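Local coordinates for glutathione S-transferase (PDB 4MK3), which binds glutathione sulfinic acid in a glutathione S-transferase fold and probably conjugates glutathione to electrophilic substrates, at residues T168-T173 / V206-K211. Sequence-based numbering, arbitrary orientation. Where two conformers were deposited one is given.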
loop_
_atom_site.group_PDB
_atom_site.type_symbol
_atom_site.label_atom_id
_atom_site.label_comp_id
_atom_site.label_asym_id
_atom_site.label_seq_id
_atom_site.Cartn_x
_atom_site.Cartn_y
_atom_site.Cartn_z
ATOM N N THR A 168 1.770 -21.925 -14.620
ATOM C CA THR A 168 3.201 -21.645 -14.763
ATOM C C THR A 168 3.635 -20.428 -13.989
ATOM O O THR A 168 4.622 -20.473 -13.234
ATOM C CB THR A 168 3.543 -21.519 -16.274
ATOM O OG1 THR A 168 3.286 -22.769 -16.919
ATOM C CG2 THR A 168 5.001 -21.110 -16.492
ATOM N N TRP A 169 2.892 -19.342 -14.164
ATOM C CA TRP A 169 3.094 -18.106 -13.435
ATOM C C TRP A 169 1.772 -17.683 -12.804
ATOM O O TRP A 169 0.724 -18.247 -13.074
ATOM C CB TRP A 169 3.610 -17.000 -14.367
ATOM C CG TRP A 169 4.977 -17.225 -14.959
ATOM C CD1 TRP A 169 5.266 -17.449 -16.269
ATOM C CD2 TRP A 169 6.233 -17.199 -14.270
ATOM N NE1 TRP A 169 6.618 -17.563 -16.444
ATOM C CE2 TRP A 169 7.235 -17.406 -15.234
ATOM C CE3 TRP A 169 6.604 -17.018 -12.935
ATOM C CZ2 TRP A 169 8.600 -17.420 -14.906
ATOM C CZ3 TRP A 169 7.962 -17.030 -12.606
ATOM C CH2 TRP A 169 8.936 -17.239 -13.594
ATOM N N CYS A 170 1.825 -16.679 -11.947
ATOM C CA CYS A 170 0.645 -16.287 -11.182
ATOM C C CYS A 170 -0.589 -16.049 -12.028
ATOM O O CYS A 170 -1.693 -16.433 -11.614
ATOM C CB CYS A 170 0.926 -15.041 -10.354
ATOM S SG CYS A 170 1.958 -15.330 -8.900
ATOM N N THR A 171 -0.428 -15.413 -13.183
ATOM C CA THR A 171 -1.548 -15.128 -14.069
ATOM C C THR A 171 -1.611 -16.026 -15.295
ATOM O O THR A 171 -2.386 -15.759 -16.201
ATOM C CB THR A 171 -1.591 -13.664 -14.519
ATOM O OG1 THR A 171 -0.462 -13.371 -15.360
ATOM C CG2 THR A 171 -1.589 -12.755 -13.293
ATOM N N GLY A 172 -0.826 -17.096 -15.322
ATOM C CA GLY A 172 -0.893 -18.065 -16.407
ATOM C C GLY A 172 0.411 -18.201 -17.191
ATOM O O GLY A 172 1.417 -18.644 -16.663
ATOM N N THR A 173 0.396 -17.781 -18.453
ATOM C CA THR A 173 1.514 -18.013 -19.361
ATOM C C THR A 173 2.703 -17.087 -19.137
ATOM O O THR A 173 3.819 -17.457 -19.480
ATOM C CB THR A 173 1.095 -17.837 -20.841
ATOM O OG1 THR A 173 0.480 -16.556 -21.008
ATOM C CG2 THR A 173 0.090 -18.899 -21.266
ATOM N N VAL A 206 6.868 -23.736 -3.775
ATOM C CA VAL A 206 8.255 -24.183 -3.838
ATOM C C VAL A 206 8.735 -24.258 -5.293
ATOM O O VAL A 206 9.820 -23.773 -5.623
ATOM C CB VAL A 206 8.447 -25.518 -3.131
ATOM C CG1 VAL A 206 9.866 -26.030 -3.305
ATOM C CG2 VAL A 206 8.101 -25.361 -1.665
ATOM N N ALA A 207 7.921 -24.842 -6.171
ATOM C CA ALA A 207 8.314 -24.968 -7.566
ATOM C C ALA A 207 8.443 -23.584 -8.210
ATOM O O ALA A 207 9.370 -23.316 -8.975
ATOM C CB ALA A 207 7.302 -25.838 -8.311
ATOM N N PHE A 208 7.499 -22.714 -7.892
ATOM C CA PHE A 208 7.537 -21.330 -8.354
ATOM C C PHE A 208 8.815 -20.651 -7.919
ATOM O O PHE A 208 9.493 -20.024 -8.727
ATOM C CB PHE A 208 6.303 -20.595 -7.812
ATOM C CG PHE A 208 6.376 -19.098 -7.915
ATOM C CD1 PHE A 208 6.943 -18.345 -6.901
ATOM C CD2 PHE A 208 5.844 -18.453 -9.007
ATOM C CE1 PHE A 208 6.993 -16.982 -6.981
ATOM C CE2 PHE A 208 5.924 -17.053 -9.098
ATOM C CZ PHE A 208 6.497 -16.341 -8.090
ATOM N N GLN A 209 9.157 -20.782 -6.641
ATOM C CA GLN A 209 10.298 -20.035 -6.125
ATOM C C GLN A 209 11.610 -20.563 -6.690
ATOM O O GLN A 209 12.544 -19.797 -6.958
ATOM C CB GLN A 209 10.316 -20.054 -4.593
ATOM C CG GLN A 209 11.258 -18.999 -4.006
ATOM C CD GLN A 209 10.769 -17.580 -4.205
ATOM O OE1 GLN A 209 9.636 -17.344 -4.597
ATOM N NE2 GLN A 209 11.642 -16.620 -3.963
ATOM N N GLU A 210 11.688 -21.870 -6.882
ATOM C CA GLU A 210 12.883 -22.483 -7.452
ATOM C C GLU A 210 13.154 -21.941 -8.846
ATOM O O GLU A 210 14.305 -21.730 -9.236
ATOM C CB GLU A 210 12.731 -24.002 -7.481
ATOM C CG GLU A 210 12.866 -24.644 -6.109
ATOM C CD GLU A 210 12.943 -26.158 -6.172
ATOM O OE1 GLU A 210 13.060 -26.788 -5.099
ATOM O OE2 GLU A 210 12.895 -26.711 -7.292
ATOM N N LYS A 211 12.090 -21.682 -9.589
ATOM C CA LYS A 211 12.219 -21.122 -10.925
ATOM C C LYS A 211 12.575 -19.636 -10.886
ATOM O O LYS A 211 13.493 -19.172 -11.567
ATOM C CB LYS A 211 10.905 -21.320 -11.671
ATOM C CG LYS A 211 10.904 -20.783 -13.059
ATOM C CD LYS A 211 9.691 -21.297 -13.822
ATOM C CE LYS A 211 8.385 -20.826 -13.201
ATOM N NZ LYS A 211 7.283 -21.057 -14.176
#
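Lys211 leaves its helix with CG anti to the backbone N (chi1 180°) and bends at chi3 (63°), which lays the end of the chain over one face of the Trp169 indole; Trp169, with CG anti to its carbonyl carbon (chi1 -65°), brings that indole across to helix 203-212. Lys211 NZ stands 3.9 Å from the centroid of the Trp169 six-membered ring, almost straight above it, a cation-pi contact; Lys211 CE, whose nearest ring atom is CH2 of Trp169 at 3.7 Å, adds a CH-pi contact on the same face. Lys211 NZ also donates a hydrogen bond to Thr168 O, 2.9 Å away, reaching that oxygen from well above the carbonyl plane, and CG2 of Thr168 touches Lys211 NZ at 3.3 Å, the two side chains crossing at about a right angle. Phe208 comes from one turn earlier and meets the indole at its edge, CE2 to Trp169 CE3 3.9 Å. Both segments belong to the all-helical C-terminal domain of the glutathione S-transferase fold: the loop between helices 143-164 and 177-192 packs here on helix 203-212. That loop folds into a type I beta turn from Trp169 to Gly172, closed by the hydrogen bond from Gly172 N to Trp169 O. At its second position Cys170 places SG oblique to the Phe208 ring, 4.3 Å from CE2, a sulfur-aromatic contact, and its N is hydrogen-bonded to OD1 of Asp179. A leucine here removes the indole face, and the Lys211 chain would probably turn more freely while a gap opened beside Phe208 CE2. Tyr175 packs edge-to-face with Trp169.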